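Local coordinates for protein KLLA0E08119p (Kluyveromyces lactis, PDB 3VA7) that probably carboxylates urea in an ATP- and biotin-dependent reaction, as the urea carboxylase part of a longer enzyme that also hydrolyses the allophanate formed, at residues 664-678 against 756-768. Sequence-based numbering, arbitrary orientation.
Sequences KIGVTCGPHGSIDLF and FVCQAVVAEAELW. With NA (sodium ion), chain K; BTI (5-(hexahydro-2-oxo-1H-thieno[3,4-D]imidazol-6-yl)pentanal), chain B.
I665 lays CG2 against both methyls of V762, 4.0 Å from CG1. G666 is held at both ends: its N donates to E766 OE1, and its O accepts from A763 N at 3.1 Å. E766 folds back to G666 through a bend at chi2 (-90°) and offers OE1 on the anti side of the carboxylate, while K769 NZ forms a salt bridge with the same oxygen. With E766 cut back to an alanine, G666 N is likely to lose its acceptor and K769 its salt-bridge partner here. V667 splits its methyls, CG1 to V762 and CG2 to A760 CB (3.9 Å). T668 and V761 form an antiparallel hydrogen-bonded pair, T668 N to V761 O 2.9 Å and V761 N to T668 O 3.1 Å. Past the strand, G670 N and G673 N bond only weakly to Q759 O, and the cis-proline P671 sets CD against C758 CB. H672 N lies 2.8 Å from C758 O, nearly in line with that carbonyl, though the bond bends at the hydrogen (144°). V757 CG1 sits over one face of the H672 ring, with C758 N at its edge. Over one face of the F678 ring, offset toward its rim, sits Q759 OE1, 3.6 Å from CE1; CZ touches V757 CG2. Backbone bonds thus tie neighbouring buried strands of the carboxyltransferase A and B subdomains, fixing the strand between F756, whose ring edge meets biotin, and the loop bearing E764, a sodium ligand.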
ATOM      1  N   LYS A 664      -7.009  -4.248 -34.832  1.00 36.27           N
ATOM      2  CA  LYS A 664      -5.642  -4.478 -35.371  1.00 35.57           C
ATOM      3  C   LYS A 664      -4.734  -3.730 -34.453  1.00 35.26           C
ATOM      4  O   LYS A 664      -5.015  -2.565 -34.106  1.00 35.49           O
ATOM      5  CB  LYS A 664      -5.442  -3.968 -36.799  1.00 35.85           C
ATOM      6  CG  LYS A 664      -6.366  -4.574 -37.873  1.00 35.89           C
ATOM      7  CD  LYS A 664      -6.341  -6.064 -37.902  1.00 38.36           C
ATOM      8  CE  LYS A 664      -7.575  -6.616 -38.618  1.00 39.20           C
ATOM      9  NZ  LYS A 664      -7.470  -8.084 -38.842  1.00 40.80           N
ATOM     10  N   ILE A 665      -3.661  -4.399 -34.031  1.00 34.31           N
ATOM     11  CA  ILE A 665      -2.794  -3.839 -33.020  1.00 33.82           C
ATOM     12  C   ILE A 665      -1.356  -3.845 -33.472  1.00 34.50           C
ATOM     13  O   ILE A 665      -0.772  -4.920 -33.681  1.00 35.75           O
ATOM     14  CB  ILE A 665      -3.025  -4.560 -31.668  1.00 34.26           C
ATOM     15  CG1 ILE A 665      -4.494  -4.354 -31.245  1.00 32.21           C
ATOM     16  CG2 ILE A 665      -2.043  -4.059 -30.583  1.00 32.91           C
ATOM     17  CD1 ILE A 665      -4.780  -4.578 -29.823  1.00 30.92           C
ATOM     18  N   GLY A 666      -0.780  -2.652 -33.638  1.00 34.44           N
ATOM     19  CA  GLY A 666       0.581  -2.521 -34.195  1.00 34.30           C
ATOM     20  C   GLY A 666       1.652  -2.914 -33.196  1.00 35.16           C
ATOM     21  O   GLY A 666       1.566  -2.558 -32.007  1.00 36.42           O
ATOM     22  N   VAL A 667       2.664  -3.644 -33.638  1.00 34.20           N
ATOM     23  CA  VAL A 667       3.729  -4.052 -32.748  1.00 32.96           C
ATOM     24  C   VAL A 667       5.050  -3.927 -33.489  1.00 34.38           C
ATOM     25  O   VAL A 667       5.065  -3.941 -34.714  1.00 34.72           O
ATOM     26  CB  VAL A 667       3.621  -5.557 -32.344  1.00 33.01           C
ATOM     27  CG1 VAL A 667       2.288  -5.897 -31.631  1.00 29.88           C
ATOM     28  CG2 VAL A 667       3.882  -6.475 -33.543  1.00 28.90           C
ATOM     29  N   THR A 668       6.158  -3.832 -32.746  1.00 34.70           N
ATOM     30  CA  THR A 668       7.484  -4.000 -33.304  1.00 34.55           C
ATOM     31  C   THR A 668       7.886  -5.450 -33.094  1.00 34.96           C
ATOM     32  O   THR A 668       7.705  -5.977 -32.016  1.00 36.27           O
ATOM     33  CB  THR A 668       8.505  -3.027 -32.700  1.00 34.46           C
ATOM     34  OG1 THR A 668       8.699  -3.306 -31.316  1.00 35.35           O
ATOM     35  CG2 THR A 668       8.031  -1.597 -32.818  1.00 33.73           C
ATOM     36  N   CYS A 669       8.380  -6.100 -34.138  1.00 35.33           N
ATOM     37  CA  CYS A 669       8.869  -7.466 -34.060  1.00 36.57           C
ATOM     38  C   CYS A 669      10.051  -7.542 -33.090  1.00 35.65           C
ATOM     39  O   CYS A 669      10.862  -6.628 -33.072  1.00 35.88           O
ATOM     40  CB  CYS A 669       9.321  -7.947 -35.451  1.00 36.75           C
ATOM     41  SG  CYS A 669       8.104  -7.715 -36.765  1.00 42.90           S
ATOM     42  N   GLY A 670      10.149  -8.623 -32.301  1.00 35.11           N
ATOM     43  CA  GLY A 670      11.186  -8.779 -31.238  1.00 33.82           C
ATOM     44  C   GLY A 670      10.752  -8.725 -29.768  1.00 32.34           C
ATOM     45  O   GLY A 670       9.799  -8.042 -29.452  1.00 32.87           O
ATOM     46  N   PRO A 671      11.522  -9.319 -28.843  1.00 31.81           N
ATOM     47  CA  PRO A 671      12.889  -9.756 -29.052  1.00 31.69           C
ATOM     48  C   PRO A 671      13.035 -11.097 -29.669  1.00 32.20           C
ATOM     49  O   PRO A 671      13.999 -11.328 -30.404  1.00 33.34           O
ATOM     50  CB  PRO A 671      13.478  -9.803 -27.653  1.00 31.37           C
ATOM     51  CG  PRO A 671      12.420  -9.556 -26.743  1.00 32.06           C
ATOM     52  CD  PRO A 671      11.279  -8.961 -27.445  1.00 32.16           C
ATOM     53  N   HIS A 672      12.113 -12.005 -29.393  1.00 32.32           N
ATOM     54  CA  HIS A 672      12.408 -13.402 -29.717  1.00 31.22           C
ATOM     55  C   HIS A 672      11.692 -13.993 -30.952  1.00 31.20           C
ATOM     56  O   HIS A 672      11.791 -15.171 -31.216  1.00 29.57           O
ATOM     57  CB  HIS A 672      12.319 -14.266 -28.466  1.00 30.37           C
ATOM     58  CG  HIS A 672      13.118 -13.731 -27.320  1.00 30.92           C
ATOM     59  ND1 HIS A 672      14.494 -13.689 -27.330  1.00 29.58           N
ATOM     60  CD2 HIS A 672      12.736 -13.193 -26.130  1.00 32.28           C
ATOM     61  CE1 HIS A 672      14.931 -13.143 -26.208  1.00 26.93           C
ATOM     62  NE2 HIS A 672      13.884 -12.828 -25.466  1.00 30.81           N
ATOM     63  N   GLY A 673      11.032 -13.143 -31.746  1.00 33.14           N
ATOM     64  CA  GLY A 673      10.383 -13.603 -33.009  1.00 34.54           C
ATOM     65  C   GLY A 673      11.434 -13.961 -34.065  1.00 35.66           C
ATOM     66  O   GLY A 673      11.439 -13.394 -35.153  1.00 35.87           O
ATOM     67  N   SER A 674      12.322 -14.903 -33.742  1.00 35.98           N
ATOM     68  CA  SER A 674      13.424 -15.278 -34.637  1.00 36.21           C
ATOM     69  C   SER A 674      13.584 -16.766 -34.556  1.00 36.89           C
ATOM     70  O   SER A 674      13.101 -17.360 -33.594  1.00 37.99           O
ATOM     71  CB  SER A 674      14.712 -14.627 -34.192  1.00 36.04           C
ATOM     72  OG  SER A 674      15.022 -15.059 -32.897  1.00 33.44           O
ATOM     73  N   ILE A 675      14.243 -17.380 -35.540  1.00 36.79           N
ATOM     74  CA  ILE A 675      14.131 -18.850 -35.713  1.00 36.77           C
ATOM     75  C   ILE A 675      15.107 -19.656 -34.825  1.00 35.92           C
ATOM     76  O   ILE A 675      15.144 -20.883 -34.904  1.00 36.61           O
ATOM     77  CB  ILE A 675      14.212 -19.301 -37.221  1.00 37.10           C
ATOM     78  CG1 ILE A 675      15.589 -18.970 -37.844  1.00 39.03           C
ATOM     79  CG2 ILE A 675      13.149 -18.626 -38.049  1.00 37.04           C
ATOM     80  CD1 ILE A 675      15.837 -19.654 -39.226  1.00 40.06           C
ATOM     81  N   ASP A 676      15.905 -18.971 -34.011  1.00 34.78           N
ATOM     82  CA  ASP A 676      16.708 -19.609 -32.957  1.00 34.23           C
ATOM     83  C   ASP A 676      15.764 -20.131 -31.855  1.00 35.10           C
ATOM     84  O   ASP A 676      16.141 -21.038 -31.104  1.00 33.74           O
ATOM     85  CB  ASP A 676      17.742 -18.629 -32.341  1.00 33.41           C
ATOM     86  CG  ASP A 676      17.160 -17.253 -32.073  1.00 34.26           C
ATOM     87  OD1 ASP A 676      17.500 -16.563 -31.093  1.00 37.99           O
ATOM     88  OD2 ASP A 676      16.303 -16.839 -32.847  1.00 39.06           O
ATOM     89  N   LEU A 677      14.539 -19.576 -31.801  1.00 36.08           N
ATOM     90  CA  LEU A 677      13.540 -19.912 -30.779  1.00 37.84           C
ATOM     91  C   LEU A 677      12.188 -20.481 -31.290  1.00 38.17           C
ATOM     92  O   LEU A 677      11.720 -21.492 -30.767  1.00 38.30           O
ATOM     93  CB  LEU A 677      13.293 -18.689 -29.870  1.00 38.16           C
ATOM     94  CG  LEU A 677      14.596 -18.168 -29.285  1.00 39.28           C
ATOM     95  CD1 LEU A 677      14.540 -16.703 -28.853  1.00 37.72           C
ATOM     96  CD2 LEU A 677      14.988 -19.089 -28.142  1.00 38.65           C
ATOM     97  N   PHE A 678      11.544 -19.799 -32.240  1.00 38.65           N
ATOM     98  CA  PHE A 678      10.293 -20.270 -32.887  1.00 39.94           C
ATOM     99  C   PHE A 678      10.482 -20.783 -34.339  1.00 40.93           C
ATOM    100  O   PHE A 678      11.263 -20.228 -35.109  1.00 40.92           O
ATOM    101  CB  PHE A 678       9.293 -19.138 -32.989  1.00 39.15           C
ATOM    102  CG  PHE A 678       8.857 -18.571 -31.679  1.00 40.20           C
ATOM    103  CD1 PHE A 678       9.550 -17.503 -31.105  1.00 38.81           C
ATOM    104  CD2 PHE A 678       7.715 -19.069 -31.030  1.00 39.86           C
ATOM    105  CE1 PHE A 678       9.142 -16.946 -29.918  1.00 37.11           C
ATOM    106  CE2 PHE A 678       7.289 -18.517 -29.830  1.00 37.66           C
ATOM    107  CZ  PHE A 678       8.004 -17.448 -29.270  1.00 38.84           C
ATOM    108  N   PHE A 756      10.381 -16.256 -19.509  1.00 26.92           N
ATOM    109  CA  PHE A 756       9.932 -16.776 -20.826  1.00 28.10           C
ATOM    110  C   PHE A 756      10.235 -15.858 -22.004  1.00 28.27           C
ATOM    111  O   PHE A 756      10.360 -14.660 -21.839  1.00 28.09           O
ATOM    112  CB  PHE A 756       8.405 -16.956 -20.884  1.00 28.66           C
ATOM    113  CG  PHE A 756       7.807 -17.700 -19.725  1.00 32.29           C
ATOM    114  CD1 PHE A 756       7.291 -17.002 -18.615  1.00 33.68           C
ATOM    115  CD2 PHE A 756       7.712 -19.100 -19.745  1.00 33.67           C
ATOM    116  CE1 PHE A 756       6.717 -17.695 -17.537  1.00 35.60           C
ATOM    117  CE2 PHE A 756       7.134 -19.791 -18.664  1.00 36.09           C
ATOM    118  CZ  PHE A 756       6.616 -19.083 -17.565  1.00 33.68           C
ATOM    119  N   VAL A 757      10.265 -16.407 -23.223  1.00 29.10           N
ATOM    120  CA  VAL A 757      10.536 -15.598 -24.412  1.00 29.12           C
ATOM    121  C   VAL A 757       9.335 -14.704 -24.732  1.00 30.04           C
ATOM    122  O   VAL A 757       8.206 -15.046 -24.415  1.00 29.94           O
ATOM    123  CB  VAL A 757      10.879 -16.479 -25.605  1.00 29.30           C
ATOM    124  CG1 VAL A 757      12.174 -17.217 -25.374  1.00 30.01           C
ATOM    125  CG2 VAL A 757       9.788 -17.479 -25.872  1.00 29.94           C
ATOM    126  N   CYS A 758       9.601 -13.539 -25.321  1.00 30.86           N
ATOM    127  CA  CYS A 758       8.581 -12.579 -25.793  1.00 30.59           C
ATOM    128  C   CYS A 758       8.710 -12.491 -27.312  1.00 32.11           C
ATOM    129  O   CYS A 758       9.840 -12.355 -27.851  1.00 34.85           O
ATOM    130  CB  CYS A 758       8.830 -11.199 -25.212  1.00 28.49           C
ATOM    131  SG  CYS A 758       8.491 -11.015 -23.425  1.00 29.56           S
ATOM    132  N   GLN A 759       7.595 -12.510 -28.023  1.00 31.34           N
ATOM    133  CA  GLN A 759       7.633 -12.633 -29.465  1.00 30.73           C
ATOM    134  C   GLN A 759       7.785 -11.263 -30.104  1.00 30.79           C
ATOM    135  O   GLN A 759       8.630 -11.070 -30.979  1.00 32.23           O
ATOM    136  CB  GLN A 759       6.383 -13.400 -29.947  1.00 30.52           C
ATOM    137  CG  GLN A 759       5.925 -13.143 -31.355  1.00 32.18           C
ATOM    138  CD  GLN A 759       6.803 -13.770 -32.426  1.00 35.28           C
ATOM    139  OE1 GLN A 759       7.306 -14.882 -32.281  1.00 39.35           O
ATOM    140  NE2 GLN A 759       6.984 -13.058 -33.512  1.00 36.03           N
ATOM    141  N   ALA A 760       6.980 -10.310 -29.656  1.00 30.77           N
ATOM    142  CA  ALA A 760       6.838  -8.991 -30.275  1.00 30.52           C
ATOM    143  C   ALA A 760       6.428  -8.068 -29.128  1.00 30.63           C
ATOM    144  O   ALA A 760       6.143  -8.583 -28.033  1.00 31.30           O
ATOM    145  CB  ALA A 760       5.765  -9.016 -31.338  1.00 29.35           C
ATOM    146  N   VAL A 761       6.395  -6.743 -29.366  1.00 29.28           N
ATOM    147  CA  VAL A 761       5.979  -5.776 -28.362  1.00 27.68           C
ATOM    148  C   VAL A 761       5.071  -4.691 -28.966  1.00 29.00           C
ATOM    149  O   VAL A 761       5.458  -3.961 -29.902  1.00 29.34           O
ATOM    150  CB  VAL A 761       7.193  -5.047 -27.719  1.00 27.92           C
ATOM    151  CG1 VAL A 761       6.698  -4.075 -26.653  1.00 23.95           C
ATOM    152  CG2 VAL A 761       8.280  -6.065 -27.170  1.00 26.45           C
ATOM    153  N   VAL A 762       3.866  -4.579 -28.408  1.00 28.59           N
ATOM    154  CA  VAL A 762       2.912  -3.602 -28.787  1.00 28.19           C
ATOM    155  C   VAL A 762       3.604  -2.238 -28.727  1.00 29.75           C
ATOM    156  O   VAL A 762       4.404  -1.961 -27.762  1.00 30.10           O
ATOM    157  CB  VAL A 762       1.701  -3.662 -27.835  1.00 28.61           C
ATOM    158  CG1 VAL A 762       0.748  -2.509 -28.121  1.00 27.52           C
ATOM    159  CG2 VAL A 762       0.999  -5.029 -27.941  1.00 27.68           C
ATOM    160  N   ALA A 763       3.327  -1.379 -29.731  1.00 28.98           N
ATOM    161  CA  ALA A 763       4.067  -0.127 -29.797  1.00 28.32           C
ATOM    162  C   ALA A 763       3.566   0.761 -28.708  1.00 27.81           C
ATOM    163  O   ALA A 763       2.422   0.723 -28.393  1.00 28.18           O
ATOM    164  CB  ALA A 763       3.957   0.549 -31.158  1.00 28.01           C
ATOM    165  N   GLU A 764       4.431   1.555 -28.120  1.00 28.24           N
ATOM    166  CA  GLU A 764       4.014   2.373 -27.014  1.00 28.84           C
ATOM    167  C   GLU A 764       2.607   2.917 -27.243  1.00 29.69           C
ATOM    168  O   GLU A 764       1.738   2.816 -26.362  1.00 29.88           O
ATOM    169  CB  GLU A 764       4.982   3.531 -26.848  1.00 28.20           C
ATOM    170  CG  GLU A 764       4.691   4.424 -25.656  1.00 28.84           C
ATOM    171  CD  GLU A 764       5.796   5.433 -25.428  1.00 32.01           C
ATOM    172  OE1 GLU A 764       5.588   6.344 -24.611  1.00 31.20           O
ATOM    173  OE2 GLU A 764       6.872   5.326 -26.099  1.00 35.07           O
ATOM    174  N   ALA A 765       2.414   3.474 -28.441  1.00 30.11           N
ATOM    175  CA  ALA A 765       1.281   4.313 -28.794  1.00 30.39           C
ATOM    176  C   ALA A 765       0.127   3.442 -29.209  1.00 30.85           C
ATOM    177  O   ALA A 765      -0.984   3.956 -29.428  1.00 31.22           O
ATOM    178  CB  ALA A 765       1.664   5.217 -29.965  1.00 30.72           C
ATOM    179  N   GLU A 766       0.400   2.152 -29.373  1.00 30.36           N
ATOM    180  CA  GLU A 766      -0.650   1.169 -29.589  1.00 31.87           C
ATOM    181  C   GLU A 766      -1.201   0.500 -28.301  1.00 31.98           C
ATOM    182  O   GLU A 766      -2.277  -0.110 -28.326  1.00 31.99           O
ATOM    183  CB  GLU A 766      -0.222   0.123 -30.620  1.00 31.77           C
ATOM    184  CG  GLU A 766       0.039   0.744 -31.954  1.00 33.65           C
ATOM    185  CD  GLU A 766      -1.212   0.774 -32.788  1.00 34.41           C
ATOM    186  OE1 GLU A 766      -1.667  -0.334 -33.139  1.00 38.64           O
ATOM    187  OE2 GLU A 766      -1.740   1.866 -33.066  1.00 29.81           O
ATOM    188  N   LEU A 767      -0.478   0.633 -27.190  1.00 31.89           N
ATOM    189  CA  LEU A 767      -0.894   0.021 -25.908  1.00 31.90           C
ATOM    190  C   LEU A 767      -2.300   0.420 -25.456  1.00 31.60           C
ATOM    191  O   LEU A 767      -2.970  -0.391 -24.847  1.00 31.44           O
ATOM    192  CB  LEU A 767       0.134   0.299 -24.795  1.00 31.75           C
ATOM    193  CG  LEU A 767       1.070  -0.889 -24.627  1.00 33.42           C
ATOM    194  CD1 LEU A 767       2.159  -0.600 -23.590  1.00 34.72           C
ATOM    195  CD2 LEU A 767       0.255  -2.099 -24.192  1.00 36.19           C
ATOM    196  N   TRP A 768      -2.739   1.652 -25.754  1.00 31.09           N
ATOM    197  CA  TRP A 768      -4.080   2.087 -25.402  1.00 32.16           C
ATOM    198  C   TRP A 768      -5.146   1.163 -25.924  1.00 31.54           C
ATOM    199  O   TRP A 768      -6.159   1.034 -25.307  1.00 31.73           O
ATOM    200  CB  TRP A 768      -4.384   3.486 -25.903  1.00 33.56           C
ATOM    201  CG  TRP A 768      -4.892   3.544 -27.355  1.00 38.61           C
ATOM    202  CD1 TRP A 768      -4.134   3.721 -28.484  1.00 41.34           C
ATOM    203  CD2 TRP A 768      -6.257   3.425 -27.804  1.00 40.68           C
ATOM    204  NE1 TRP A 768      -4.942   3.712 -29.612  1.00 42.12           N
ATOM    205  CE2 TRP A 768      -6.245   3.541 -29.226  1.00 42.35           C
ATOM    206  CE3 TRP A 768      -7.484   3.230 -27.148  1.00 39.34           C
ATOM    207  CZ2 TRP A 768      -7.421   3.485 -30.004  1.00 40.55           C
ATOM    208  CZ3 TRP A 768      -8.645   3.150 -27.914  1.00 39.41           C
ATOM    209  CH2 TRP A 768      -8.601   3.281 -29.339  1.00 40.21           C
TER
HETATM  210 NA    NA K1910       8.239   5.902 -28.377  1.00 62.09          NA
HETATM  211  C11 BTI B1901      -1.844 -12.315 -16.089  1.00 25.60           C
HETATM  212  O11 BTI B1901      -1.885 -13.510 -15.659  1.00 24.16           O
HETATM  213  C10 BTI B1901      -0.549 -11.574 -16.540  1.00 21.46           C
HETATM  214  C9  BTI B1901       0.680 -12.450 -16.304  1.00 18.39           C
HETATM  215  C8  BTI B1901       1.967 -11.993 -16.978  1.00 21.52           C
HETATM  216  C7  BTI B1901       3.037 -13.089 -17.160  1.00 20.98           C
HETATM  217  C2  BTI B1901       3.348 -13.898 -15.918  1.00 22.09           C
HETATM  218  S1  BTI B1901       3.937 -12.907 -14.577  1.00 26.18           S
HETATM  219  C6  BTI B1901       4.777 -14.238 -13.794  1.00 24.36           C
HETATM  220  C5  BTI B1901       5.129 -15.260 -14.853  1.00 25.05           C
HETATM  221  N3  BTI B1901       6.510 -14.956 -15.123  1.00 23.28           N
HETATM  222  C3  BTI B1901       6.653 -14.427 -16.309  1.00 25.41           C
HETATM  223  O3  BTI B1901       7.822 -14.104 -16.824  1.00 28.17           O
HETATM  224  N2  BTI B1901       5.504 -14.302 -16.940  1.00 26.61           N
HETATM  225  C4  BTI B1901       4.431 -14.932 -16.179  1.00 25.69           C
HETATM  226  O   HOH W   1       8.561   7.686 -26.065  1.00 46.00           O